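Local structure of dihydroorotase (Saccharomyces cerevisiae S288C, 6L0A) at residues S36-M41 and T68-S73; R53-K58 and A89-I94; P46-L51 and M72-S77; G8-M13 and G302-F307. The protein catalyses the zinc-dependent interconversion of N-carbamoyl-L-aspartate and dihydroorotate, the third step of de novo pyrimidine synthesis. One frame throughout, in Å; residues are numbered along the deposited sequence.

Contact 1: residues S36-M41 and T68-S73; sequences SIAYIM and TTFLMS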
loop_
_atom_site.group_PDB
_atom_site.type_symbol
_atom_site.label_atom_id
_atom_site.label_comp_id
_atom_site.label_asym_id
_atom_site.label_seq_id
_atom_site.Cartn_x
_atom_site.Cartn_y
_atom_site.Cartn_z
ATOM N N SER C 36 -30.635 -1.149 -10.358
ATOM C CA SER C 36 -31.963 -1.703 -10.112
ATOM C C SER C 36 -31.921 -2.963 -9.255
ATOM O O SER C 36 -32.780 -3.145 -8.384
ATOM C CB SER C 36 -32.647 -2.016 -11.448
ATOM O OG SER C 36 -33.841 -2.749 -11.227
ATOM N N ILE C 37 -30.919 -3.814 -9.484
ATOM C CA ILE C 37 -30.795 -5.133 -8.871
ATOM C C ILE C 37 -29.475 -5.171 -8.102
ATOM O O ILE C 37 -28.430 -4.838 -8.665
ATOM C CB ILE C 37 -30.816 -6.249 -9.930
ATOM C CG1 ILE C 37 -32.116 -6.223 -10.741
ATOM C CG2 ILE C 37 -30.618 -7.618 -9.279
ATOM C CD1 ILE C 37 -31.948 -6.785 -12.150
ATOM N N ALA C 38 -29.525 -5.589 -6.837
ATOM C CA ALA C 38 -28.344 -5.654 -5.975
ATOM C C ALA C 38 -28.207 -7.042 -5.359
ATOM O O ALA C 38 -29.172 -7.574 -4.803
ATOM C CB ALA C 38 -28.432 -4.609 -4.857
ATOM N N TYR C 39 -27.004 -7.613 -5.428
ATOM C CA TYR C 39 -26.691 -8.852 -4.724
ATOM C C TYR C 39 -25.997 -8.484 -3.418
ATOM O O TYR C 39 -24.899 -7.918 -3.444
ATOM C CB TYR C 39 -25.800 -9.749 -5.571
ATOM C CG TYR C 39 -25.523 -11.120 -4.974
ATOM C CD1 TYR C 39 -26.546 -12.028 -4.766
ATOM C CD2 TYR C 39 -24.225 -11.508 -4.654
ATOM C CE1 TYR C 39 -26.290 -13.303 -4.238
ATOM C CE2 TYR C 39 -23.955 -12.773 -4.124
ATOM C CZ TYR C 39 -25.001 -13.665 -3.925
ATOM O OH TYR C 39 -24.760 -14.928 -3.419
ATOM N N ILE C 40 -26.633 -8.805 -2.295
ATOM C CA ILE C 40 -26.283 -8.266 -0.980
ATOM C C ILE C 40 -25.334 -9.219 -0.265
ATOM O O ILE C 40 -25.673 -10.382 -0.012
ATOM C CB ILE C 40 -27.540 -8.027 -0.128
ATOM C CG1 ILE C 40 -28.475 -7.047 -0.840
ATOM C CG2 ILE C 40 -27.182 -7.547 1.277
ATOM C CD1 ILE C 40 -27.900 -5.610 -0.956
ATOM N N MET C 41 -24.171 -8.715 0.122
ATOM C CA MET C 41 -23.174 -9.582 0.734
ATOM C C MET C 41 -23.483 -9.819 2.215
ATOM O O MET C 41 -24.175 -9.020 2.855
ATOM C CB MET C 41 -21.789 -8.975 0.547
ATOM C CG MET C 41 -21.296 -9.076 -0.917
ATOM S SD MET C 41 -21.173 -10.790 -1.449
ATOM C CE MET C 41 -21.050 -10.697 -3.241
ATOM N N THR C 68 -35.936 -1.315 -5.250
ATOM C CA THR C 68 -34.700 -2.050 -5.496
ATOM C C THR C 68 -34.943 -3.549 -5.363
ATOM O O THR C 68 -35.631 -3.999 -4.444
ATOM C CB THR C 68 -33.625 -1.592 -4.513
ATOM O OG1 THR C 68 -33.388 -0.197 -4.725
ATOM C CG2 THR C 68 -32.331 -2.353 -4.716
ATOM N N THR C 69 -34.397 -4.313 -6.299
ATOM C CA THR C 69 -34.520 -5.767 -6.292
ATOM C C THR C 69 -33.325 -6.354 -5.557
ATOM O O THR C 69 -32.184 -6.138 -5.969
ATOM C CB THR C 69 -34.588 -6.292 -7.720
ATOM O OG1 THR C 69 -35.790 -5.792 -8.335
ATOM C CG2 THR C 69 -34.566 -7.822 -7.743
ATOM N N PHE C 70 -33.585 -7.092 -4.478
ATOM C CA PHE C 70 -32.542 -7.573 -3.576
ATOM C C PHE C 70 -32.372 -9.076 -3.745
ATOM O O PHE C 70 -33.324 -9.833 -3.540
ATOM C CB PHE C 70 -32.891 -7.251 -2.126
ATOM C CG PHE C 70 -32.786 -5.800 -1.795
ATOM C CD1 PHE C 70 -31.546 -5.183 -1.744
ATOM C CD2 PHE C 70 -33.923 -5.039 -1.559
ATOM C CE1 PHE C 70 -31.430 -3.839 -1.452
ATOM C CE2 PHE C 70 -33.821 -3.678 -1.271
ATOM C CZ PHE C 70 -32.574 -3.076 -1.214
ATOM N N LEU C 71 -31.165 -9.500 -4.115
ATOM C CA LEU C 71 -30.781 -10.906 -4.139
ATOM C C LEU C 71 -29.840 -11.147 -2.966
ATOM O O LEU C 71 -28.891 -10.385 -2.776
ATOM C CB LEU C 71 -30.098 -11.264 -5.452
ATOM C CG LEU C 71 -30.826 -10.885 -6.745
ATOM C CD1 LEU C 71 -29.953 -11.215 -7.961
ATOM C CD2 LEU C 71 -32.196 -11.572 -6.826
ATOM N N MET C 72 -30.104 -12.189 -2.188
ATOM C CA MET C 72 -29.497 -12.351 -0.872
ATOM C C MET C 72 -28.522 -13.523 -0.865
ATOM O O MET C 72 -28.568 -14.395 -1.736
ATOM C CB MET C 72 -30.572 -12.563 0.193
ATOM C CG MET C 72 -31.683 -11.501 0.183
ATOM S SD MET C 72 -31.102 -9.808 0.491
ATOM C CE MET C 72 -30.498 -9.931 2.176
ATOM N N SER C 73 -27.648 -13.548 0.144
ATOM C CA SER C 73 -26.656 -14.607 0.248
ATOM C C SER C 73 -26.462 -15.041 1.697
ATOM O O SER C 73 -26.757 -14.312 2.649
ATOM C CB SER C 73 -25.288 -14.169 -0.309
ATOM O OG SER C 73 -24.815 -13.039 0.418
HETATM O O HOH W 1 -35.707 -3.208 -9.135
HETATM O O HOH W 2 -27.340 -11.513 2.241
#

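Contact 2: residues R53-K58 and A89-I94; sequences RVIEYK and AQQHAI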
loop_
_atom_site.group_PDB
_atom_site.type_symbol
_atom_site.label_atom_id
_atom_site.label_comp_id
_atom_site.label_asym_id
_atom_site.label_seq_id
_atom_site.Cartn_x
_atom_site.Cartn_y
_atom_site.Cartn_z
ATOM N N ARG C 53 -32.557 -14.827 9.800
ATOM C CA ARG C 53 -31.754 -13.611 9.687
ATOM C C ARG C 53 -31.763 -13.062 8.260
ATOM O O ARG C 53 -31.903 -11.851 8.058
ATOM C CB ARG C 53 -30.326 -13.903 10.143
ATOM C CG ARG C 53 -29.399 -12.705 10.266
ATOM C CD ARG C 53 -28.402 -12.955 11.407
ATOM N NE ARG C 53 -27.211 -12.099 11.367
ATOM C CZ ARG C 53 -27.255 -10.790 11.571
ATOM N NH1 ARG C 53 -28.419 -10.199 11.819
ATOM N NH2 ARG C 53 -26.148 -10.067 11.527
ATOM N N VAL C 54 -31.615 -13.933 7.257
ATOM C CA VAL C 54 -31.568 -13.445 5.883
ATOM C C VAL C 54 -32.938 -12.970 5.427
ATOM O O VAL C 54 -33.037 -12.035 4.623
ATOM C CB VAL C 54 -30.994 -14.518 4.939
ATOM C CG1 VAL C 54 -32.021 -15.601 4.633
ATOM C CG2 VAL C 54 -30.483 -13.867 3.637
ATOM N N ILE C 55 -34.014 -13.590 5.927
ATOM C CA ILE C 55 -35.356 -13.134 5.579
ATOM C C ILE C 55 -35.625 -11.763 6.186
ATOM O O ILE C 55 -36.098 -10.849 5.503
ATOM C CB ILE C 55 -36.408 -14.165 6.025
ATOM C CG1 ILE C 55 -36.356 -15.400 5.131
ATOM C CG2 ILE C 55 -37.819 -13.543 5.984
ATOM C CD1 ILE C 55 -37.158 -16.571 5.669
ATOM N N GLU C 56 -35.317 -11.593 7.479
ATOM C CA GLU C 56 -35.565 -10.306 8.118
ATOM C C GLU C 56 -34.648 -9.218 7.566
ATOM O O GLU C 56 -35.066 -8.062 7.454
ATOM C CB GLU C 56 -35.420 -10.427 9.639
ATOM C CG GLU C 56 -36.535 -11.242 10.297
ATOM C CD GLU C 56 -37.928 -10.628 10.096
ATOM O OE1 GLU C 56 -38.792 -11.286 9.467
ATOM O OE2 GLU C 56 -38.157 -9.493 10.570
ATOM N N TYR C 57 -33.408 -9.567 7.199
ATOM C CA TYR C 57 -32.523 -8.589 6.563
ATOM C C TYR C 57 -33.131 -8.079 5.263
ATOM O O TYR C 57 -33.209 -6.866 5.037
ATOM C CB TYR C 57 -31.145 -9.209 6.305
ATOM C CG TYR C 57 -30.014 -8.242 5.979
ATOM C CD1 TYR C 57 -29.923 -6.987 6.581
ATOM C CD2 TYR C 57 -29.004 -8.618 5.109
ATOM C CE1 TYR C 57 -28.856 -6.128 6.294
ATOM C CE2 TYR C 57 -27.947 -7.784 4.820
ATOM C CZ TYR C 57 -27.873 -6.541 5.406
ATOM O OH TYR C 57 -26.808 -5.735 5.098
ATOM N N LYS C 58 -33.580 -8.993 4.393
ATOM C CA LYS C 58 -34.196 -8.556 3.137
ATOM C C LYS C 58 -35.399 -7.657 3.396
ATOM O O LYS C 58 -35.601 -6.657 2.692
ATOM C CB LYS C 58 -34.611 -9.759 2.287
ATOM C CG LYS C 58 -35.076 -9.375 0.869
ATOM C CD LYS C 58 -35.405 -10.612 0.032
ATOM C CE LYS C 58 -35.884 -10.224 -1.364
ATOM N NZ LYS C 58 -36.189 -11.415 -2.216
ATOM N N ALA C 89 -32.840 -22.435 -0.133
ATOM C CA ALA C 89 -33.012 -22.390 -1.579
ATOM C C ALA C 89 -34.471 -22.584 -1.961
ATOM O O ALA C 89 -35.015 -21.845 -2.792
ATOM C CB ALA C 89 -32.146 -23.456 -2.247
ATOM N N GLN C 90 -35.124 -23.575 -1.356
ATOM C CA GLN C 90 -36.494 -23.878 -1.737
ATOM C C GLN C 90 -37.449 -22.773 -1.317
ATOM O O GLN C 90 -38.502 -22.604 -1.937
ATOM C CB GLN C 90 -36.910 -25.227 -1.148
ATOM C CG GLN C 90 -36.499 -26.392 -2.042
ATOM C CD GLN C 90 -36.217 -27.669 -1.279
ATOM O OE1 GLN C 90 -36.938 -28.023 -0.345
ATOM N NE2 GLN C 90 -35.164 -28.374 -1.679
ATOM N N GLN C 91 -37.102 -22.010 -0.288
ATOM C CA GLN C 91 -37.889 -20.848 0.102
ATOM C C GLN C 91 -37.487 -19.581 -0.646
ATOM O O GLN C 91 -38.024 -18.507 -0.350
ATOM C CB GLN C 91 -37.773 -20.627 1.610
ATOM C CG GLN C 91 -38.388 -21.750 2.424
ATOM C CD GLN C 91 -38.395 -21.455 3.910
ATOM O OE1 GLN C 91 -38.423 -20.297 4.325
ATOM N NE2 GLN C 91 -38.365 -22.507 4.722
ATOM N N HIS C 92 -36.572 -19.691 -1.612
ATOM C CA HIS C 92 -36.084 -18.552 -2.392
ATOM C C HIS C 92 -35.568 -17.443 -1.479
ATOM O O HIS C 92 -35.732 -16.254 -1.754
ATOM C CB HIS C 92 -37.166 -18.034 -3.342
ATOM C CG HIS C 92 -37.622 -19.060 -4.330
ATOM N ND1 HIS C 92 -38.729 -19.854 -4.122
ATOM C CD2 HIS C 92 -37.099 -19.447 -5.518
ATOM C CE1 HIS C 92 -38.879 -20.674 -5.148
ATOM N NE2 HIS C 92 -37.904 -20.444 -6.010
ATOM N N ALA C 93 -34.933 -17.842 -0.381
ATOM C CA ALA C 93 -34.420 -16.878 0.584
ATOM C C ALA C 93 -33.002 -16.428 0.269
ATOM O O ALA C 93 -32.572 -15.385 0.780
ATOM C CB ALA C 93 -34.462 -17.464 1.997
ATOM N N ILE C 94 -32.274 -17.189 -0.550
ATOM C CA ILE C 94 -30.929 -16.830 -0.984
ATOM C C ILE C 94 -30.760 -17.217 -2.446
ATOM O O ILE C 94 -31.419 -18.134 -2.951
ATOM C CB ILE C 94 -29.833 -17.513 -0.142
ATOM C CG1 ILE C 94 -29.924 -19.032 -0.323
ATOM C CG2 ILE C 94 -29.903 -17.093 1.333
ATOM C CD1 ILE C 94 -28.751 -19.775 0.250
HETATM O O HOH W 3 -34.146 -13.570 2.008
HETATM O O HOH W 4 -34.776 -13.739 -1.147
#

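Contact 3: residues P46-L51 and M72-S77; sequences PPITTL and MSFYLS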
loop_
_atom_site.group_PDB
_atom_site.type_symbol
_atom_site.label_atom_id
_atom_site.label_comp_id
_atom_site.label_asym_id
_atom_site.label_seq_id
_atom_site.Cartn_x
_atom_site.Cartn_y
_atom_site.Cartn_z
ATOM N N PRO C 46 -23.284 -10.730 13.712
ATOM C CA PRO C 46 -22.633 -11.935 13.205
ATOM C C PRO C 46 -22.941 -12.124 11.731
ATOM O O PRO C 46 -23.866 -11.472 11.238
ATOM C CB PRO C 46 -23.264 -13.063 14.041
ATOM C CG PRO C 46 -24.078 -12.387 15.079
ATOM C CD PRO C 46 -24.458 -11.070 14.533
ATOM N N PRO C 47 -22.185 -12.990 11.056
ATOM C CA PRO C 47 -22.440 -13.242 9.632
ATOM C C PRO C 47 -23.815 -13.848 9.429
ATOM O O PRO C 47 -24.357 -14.527 10.306
ATOM C CB PRO C 47 -21.343 -14.238 9.238
ATOM C CG PRO C 47 -20.862 -14.828 10.549
ATOM C CD PRO C 47 -21.014 -13.730 11.552
ATOM N N ILE C 48 -24.370 -13.625 8.241
ATOM C CA ILE C 48 -25.686 -14.167 7.918
ATOM C C ILE C 48 -25.542 -15.651 7.608
ATOM O O ILE C 48 -25.086 -16.029 6.525
ATOM C CB ILE C 48 -26.328 -13.438 6.737
ATOM C CG1 ILE C 48 -26.324 -11.932 6.966
ATOM C CG2 ILE C 48 -27.732 -13.999 6.526
ATOM C CD1 ILE C 48 -26.964 -11.172 5.819
ATOM N N THR C 49 -25.980 -16.503 8.544
ATOM C CA THR C 49 -25.879 -17.944 8.370
ATOM C C THR C 49 -27.170 -18.663 8.741
ATOM O O THR C 49 -27.158 -19.893 8.868
ATOM C CB THR C 49 -24.732 -18.513 9.212
ATOM O OG1 THR C 49 -25.040 -18.344 10.607
ATOM C CG2 THR C 49 -23.416 -17.798 8.898
ATOM N N THR C 50 -28.270 -17.940 8.949
ATOM C CA THR C 50 -29.526 -18.568 9.329
ATOM C C THR C 50 -30.664 -18.031 8.473
ATOM O O THR C 50 -30.630 -16.898 7.976
ATOM C CB THR C 50 -29.839 -18.362 10.816
ATOM O OG1 THR C 50 -29.995 -16.966 11.093
ATOM C CG2 THR C 50 -28.725 -18.951 11.692
ATOM N N LEU C 51 -31.676 -18.879 8.308
ATOM C CA LEU C 51 -32.814 -18.550 7.463
ATOM C C LEU C 51 -33.537 -17.304 7.954
ATOM O O LEU C 51 -33.855 -16.405 7.168
ATOM C CB LEU C 51 -33.767 -19.742 7.426
ATOM C CG LEU C 51 -34.809 -19.768 6.314
ATOM C CD1 LEU C 51 -34.166 -19.469 4.983
ATOM C CD2 LEU C 51 -35.486 -21.122 6.287
ATOM N N MET C 72 -30.104 -12.189 -2.188
ATOM C CA MET C 72 -29.497 -12.351 -0.872
ATOM C C MET C 72 -28.522 -13.523 -0.865
ATOM O O MET C 72 -28.568 -14.395 -1.736
ATOM C CB MET C 72 -30.572 -12.563 0.193
ATOM C CG MET C 72 -31.683 -11.501 0.183
ATOM S SD MET C 72 -31.102 -9.808 0.491
ATOM C CE MET C 72 -30.498 -9.931 2.176
ATOM N N SER C 73 -27.648 -13.548 0.144
ATOM C CA SER C 73 -26.656 -14.607 0.248
ATOM C C SER C 73 -26.462 -15.041 1.697
ATOM O O SER C 73 -26.757 -14.312 2.649
ATOM C CB SER C 73 -25.288 -14.169 -0.309
ATOM O OG SER C 73 -24.815 -13.039 0.418
ATOM N N PHE C 74 -25.953 -16.262 1.836
ATOM C CA PHE C 74 -25.376 -16.753 3.075
ATOM C C PHE C 74 -23.859 -16.558 3.064
ATOM O O PHE C 74 -23.214 -16.535 2.013
ATOM C CB PHE C 74 -25.667 -18.250 3.270
ATOM C CG PHE C 74 -27.032 -18.559 3.841
ATOM C CD1 PHE C 74 -27.711 -17.637 4.631
ATOM C CD2 PHE C 74 -27.607 -19.799 3.618
ATOM C CE1 PHE C 74 -28.961 -17.948 5.174
ATOM C CE2 PHE C 74 -28.851 -20.120 4.141
ATOM C CZ PHE C 74 -29.531 -19.198 4.923
ATOM N N TYR C 75 -23.298 -16.459 4.260
ATOM C CA TYR C 75 -21.857 -16.437 4.486
ATOM C C TYR C 75 -21.371 -17.870 4.682
ATOM O O TYR C 75 -21.968 -18.625 5.454
ATOM C CB TYR C 75 -21.616 -15.583 5.725
ATOM C CG TYR C 75 -20.226 -15.297 6.223
ATOM C CD1 TYR C 75 -19.485 -16.264 6.898
ATOM C CD2 TYR C 75 -19.697 -14.015 6.115
ATOM C CE1 TYR C 75 -18.226 -15.961 7.413
ATOM C CE2 TYR C 75 -18.448 -13.704 6.628
ATOM C CZ TYR C 75 -17.719 -14.679 7.267
ATOM O OH TYR C 75 -16.483 -14.360 7.781
ATOM N N LEU C 76 -20.308 -18.258 3.979
ATOM C CA LEU C 76 -19.835 -19.644 4.079
ATOM C C LEU C 76 -19.142 -19.835 5.426
ATOM O O LEU C 76 -18.002 -19.406 5.623
ATOM C CB LEU C 76 -18.909 -19.991 2.915
ATOM C CG LEU C 76 -18.518 -21.484 2.802
ATOM C CD1 LEU C 76 -19.741 -22.321 2.521
ATOM C CD2 LEU C 76 -17.480 -21.725 1.709
ATOM N N SER C 77 -19.818 -20.489 6.366
ATOM C CA SER C 77 -19.293 -20.573 7.724
ATOM C C SER C 77 -19.341 -22.004 8.235
ATOM O O SER C 77 -19.995 -22.876 7.659
ATOM C CB SER C 77 -20.050 -19.654 8.696
ATOM O OG SER C 77 -21.144 -20.307 9.306
#

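Contact 4: residues G8-M13 and G302-F307; sequences GLTCDM and GFVSDF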
loop_
_atom_site.group_PDB
_atom_site.type_symbol
_atom_site.label_atom_id
_atom_site.label_comp_id
_atom_site.label_asym_id
_atom_site.label_seq_id
_atom_site.Cartn_x
_atom_site.Cartn_y
_atom_site.Cartn_z
ATOM N N GLY C 8 -31.598 0.045 -19.064
ATOM C CA GLY C 8 -32.583 -0.938 -18.643
ATOM C C GLY C 8 -32.471 -1.281 -17.170
ATOM O O GLY C 8 -32.321 -0.408 -16.301
ATOM N N LEU C 9 -32.580 -2.580 -16.879
ATOM C CA LEU C 9 -32.540 -3.075 -15.502
ATOM C C LEU C 9 -31.082 -3.368 -15.166
ATOM O O LEU C 9 -30.565 -4.448 -15.431
ATOM C CB LEU C 9 -33.416 -4.312 -15.342
ATOM C CG LEU C 9 -34.856 -4.142 -15.819
ATOM C CD1 LEU C 9 -35.590 -5.472 -15.826
ATOM C CD2 LEU C 9 -35.579 -3.114 -14.959
ATOM N N THR C 10 -30.414 -2.382 -14.592
ATOM C CA THR C 10 -29.009 -2.496 -14.227
ATOM C C THR C 10 -28.843 -3.365 -12.983
ATOM O O THR C 10 -29.690 -3.360 -12.085
ATOM C CB THR C 10 -28.439 -1.110 -13.949
ATOM O OG1 THR C 10 -29.339 -0.415 -13.082
ATOM C CG2 THR C 10 -28.288 -0.317 -15.241
ATOM N N CYS C 11 -27.715 -4.079 -12.906
ATOM C CA CYS C 11 -27.436 -4.884 -11.724
ATOM C C CYS C 11 -26.020 -4.629 -11.213
ATOM O O CYS C 11 -25.066 -4.503 -11.987
ATOM C CB CYS C 11 -27.607 -6.377 -11.983
ATOM S SG CYS C 11 -26.841 -7.019 -13.455
ATOM N N ASP C 12 -25.906 -4.575 -9.894
ATOM C CA ASP C 12 -24.626 -4.556 -9.188
ATOM C C ASP C 12 -24.592 -5.840 -8.371
ATOM O O ASP C 12 -25.309 -5.979 -7.374
ATOM C CB ASP C 12 -24.505 -3.306 -8.317
ATOM C CG ASP C 12 -23.250 -3.298 -7.470
ATOM O OD1 ASP C 12 -22.458 -4.266 -7.541
ATOM O OD2 ASP C 12 -23.068 -2.314 -6.731
ATOM N N MET C 13 -23.785 -6.794 -8.808
ATOM C CA MET C 13 -23.833 -8.115 -8.199
ATOM C C MET C 13 -22.858 -8.269 -7.030
ATOM O O MET C 13 -22.440 -9.395 -6.720
ATOM C CB MET C 13 -23.606 -9.176 -9.273
ATOM C CG MET C 13 -24.785 -9.243 -10.289
ATOM S SD MET C 13 -26.434 -9.162 -9.526
ATOM C CE MET C 13 -27.437 -9.812 -10.880
ATOM N N GLY C 302 -24.237 -4.492 -21.679
ATOM C CA GLY C 302 -23.905 -5.868 -21.358
ATOM C C GLY C 302 -23.214 -5.987 -20.014
ATOM O O GLY C 302 -23.554 -6.854 -19.205
ATOM N N PHE C 303 -22.278 -5.075 -19.736
ATOM C CA PHE C 303 -21.452 -5.192 -18.536
ATOM C C PHE C 303 -22.241 -4.878 -17.270
ATOM O O PHE C 303 -22.017 -5.511 -16.232
ATOM C CB PHE C 303 -20.231 -4.277 -18.652
ATOM C CG PHE C 303 -19.344 -4.295 -17.432
ATOM C CD1 PHE C 303 -18.541 -5.390 -17.160
ATOM C CD2 PHE C 303 -19.315 -3.221 -16.572
ATOM C CE1 PHE C 303 -17.728 -5.417 -16.021
ATOM C CE2 PHE C 303 -18.499 -3.227 -15.441
ATOM C CZ PHE C 303 -17.709 -4.334 -15.172
ATOM N N VAL C 304 -23.172 -3.921 -17.328
ATOM C CA VAL C 304 -23.916 -3.488 -16.148
ATOM C C VAL C 304 -25.360 -3.964 -16.138
ATOM O O VAL C 304 -26.112 -3.571 -15.237
ATOM C CB VAL C 304 -23.874 -1.960 -15.966
ATOM C CG1 VAL C 304 -22.424 -1.460 -15.866
ATOM C CG2 VAL C 304 -24.615 -1.260 -17.106
ATOM N N SER C 305 -25.784 -4.780 -17.105
ATOM C CA SER C 305 -27.147 -5.291 -17.030
ATOM C C SER C 305 -27.288 -6.693 -17.609
ATOM O O SER C 305 -27.648 -7.619 -16.880
ATOM C CB SER C 305 -28.130 -4.348 -17.730
ATOM O OG SER C 305 -29.461 -4.827 -17.578
ATOM N N ASP C 306 -27.001 -6.870 -18.904
ATOM C CA ASP C 306 -27.331 -8.128 -19.578
ATOM C C ASP C 306 -26.668 -9.328 -18.907
ATOM O O ASP C 306 -27.330 -10.335 -18.614
ATOM C CB ASP C 306 -26.916 -8.073 -21.055
ATOM C CG ASP C 306 -27.585 -6.944 -21.821
ATOM O OD1 ASP C 306 -28.532 -6.319 -21.297
ATOM O OD2 ASP C 306 -27.139 -6.680 -22.957
ATOM N N PHE C 307 -25.353 -9.255 -18.680
ATOM C CA PHE C 307 -24.600 -10.454 -18.323
ATOM C C PHE C 307 -24.882 -10.890 -16.891
ATOM O O PHE C 307 -24.953 -12.092 -16.610
ATOM C CB PHE C 307 -23.104 -10.216 -18.541
ATOM C CG PHE C 307 -22.740 -9.981 -19.987
ATOM C CD1 PHE C 307 -23.421 -10.646 -21.003
ATOM C CD2 PHE C 307 -21.738 -9.086 -20.330
ATOM C CE1 PHE C 307 -23.088 -10.432 -22.339
ATOM C CE2 PHE C 307 -21.410 -8.866 -21.653
ATOM C CZ PHE C 307 -22.083 -9.541 -22.660
#

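Contact 1: residues S36-M41 and T68-S73
L71 CB lies at the edge of the Y39 ring, in its plane and 3.7 Å from Y39 CD1, where parallel strands 37-40 and 69-71 of the TIM barrel run side by side; the Y39 ring also meets that of Y312, the planes about 50° apart. S73 CB sits 3.2 Å from Y39 OH, a hydroxyl hydrogen-bonded to N135. On the other side of the sheet, one face of the F70 ring carries T68 CG2 from its own segment, while I40 CG1 comes in obliquely, 3.7 Å from F70 CD1. Helix 51-64 joins the two strands as a beta-alpha-beta unit. Four nearly straight backbone bonds zip them together: T69 N to S36 O, A38 N to T69 O, L71 N to A38 O and I40 N to L71 O. I37 sends CG2 anti to its own nitrogen, which brings it to L71 CD1 at 3.9 Å, on the same side of the sheet as the Y39 ring. Beyond the strand, the M41 side chain comes within about 4 Å of a zinc ion. Where the pairing ends, S73 OG donates in the carbonyl plane to I40 O at 2.8 Å, and a water donates to the same oxygen while accepting from S73 N.

Contact 2: residues R53-K58 and A89-I94
V54 and I55 on helix 51-64 face A93 and I94, just past the C-terminal end of helix 82-90. Both helices belong to the outer layer of the TIM barrel, and the second one ends in a Schellman motif. H92, with its positive phi of 54°, is the first residue to leave the helix, and its N bonds back to A89 O; this reversal brings A93 up against the neighbouring helix.

The direct contacts are apolar. V54 splits its two methyl groups: CG1 lies between the backbone N and the carbonyl carbon (chi1 77°) and touches A93 CB at 4.0 Å, while CG2 crosses to I94 CG2 at 4.0 Å. Both branches also lie against the A93 carbonyl oxygen. I55 adds CG1 at 4.2 Å from the same A93 CB, and its CD1 comes to 4.2 Å from Q91 OE1, the two side chains crossing at about a right angle. L51, one turn earlier on the helix, packs on Q91 and A93 as well.

Polar groups are linked through water. One molecule donates to A93 O at 2.7 Å and, weakly, to V54 O at 3.2 Å, a carbonyl that already accepts from K58 N within the helix. A second water links K58 NZ to H92 O: the K58 chain is fully extended, with every torsion near 180°, and its NZ donates at 2.9 Å to this water, which in turn donates to H92 O at 2.8 Å.

Contact 3: residues P46-L51 and M72-S77
Two loops on the active-site side of the TIM barrel, one following strand 37-40 and the other strand 69-71, meet here through P47, I48 and T49 on one side and F74, Y75 and S77 on the other. P47 lays its CB over one face of the Y75 ring, 3.5 Å from the centroid and 17° off the ring normal, a close CH-pi contact. The tyrosine ring reaches that proline because CG stands anti to the backbone N (chi1 -178°). Next along the chain, Y75 N donates to I48 O at 2.9 Å in an almost straight bond, and F74 CA makes a CA-H...O contact to the same oxygen, 3.5 Å away. Beside the F74 ring, I48 CG2 lies 4.1 Å from CD1, and T50 O comes to the ring edge, 3.4 Å from CE1. T49 CG2 rests 3.4 Å from S77 OG, a hydroxyl bonded to the backbone of D79. Y75 is held further by the Y100 ring and by its OH bond to N107 O, its side chain about 9 Å from the bound malate at the nearest atoms. One backbone hydrogen bond thus links the loops, while the remaining contacts are van der Waals, several of them carbon against oxygen.

Contact 4: residues G8-M13 and G302-F307
C11 N donates to V304 O at 2.9 Å, the clearest polar link between the first barrel strand and helix 300-312; the bond is close to straight, and the nitrogen is tilted 27° out of the carbonyl plane. S305 OG also points to L9 O, but at 2.4 Å the modelled separation of those two oxygens is too short to be trusted in detail. What turns OG that way is its position anti to the backbone N (chi1 -177°). The helix widens at this place: F307 N bonds to G302 O across a pi-type turn, and within it the V304 carbonyl looks out to the strand.

Outside these bonds the contacts are weaker. T10 CA, 3.3 Å from V304 O, adds a CA-H...O contact to the oxygen that C11 already uses. C11 SG lies 3.6 Å from S305 O. T10 CG2 and V304 CG2 graze at 4.2 Å, while the T10 hydroxyl turns to G34 O.

The pairing ties the chain's start to its last helix. Strand 11-15 lies beside strand 37-40, its D12 bonding to I37 and Y39 through the backbone, while V304 packs on I284 and I287 of helix 283-293 and F303 reaches F255 of strand 253-255.

How the contacts relate
Contacts 1 and 4 are buried in the barrel and share a sheet, since strand 11-15 lies next to strand 37-40. Contacts 2 and 3 sit farther out and only partly buried. Contacts 1 to 3 all involve the unit 37-40, 51-64, 69-71: contact 1 joins its strands, contact 2 sets its helix against the chain after helix 82-90, and contact 3 joins the loops that follow its strands. M72 and S73 serve both contacts 1 and 3. Backbone bonding dominates contact 1; contact 2 relies on methyl packing and bridging waters, contact 3 on ring contacts beside a single backbone bond, and contact 4 on one sound backbone bond from strand to helix.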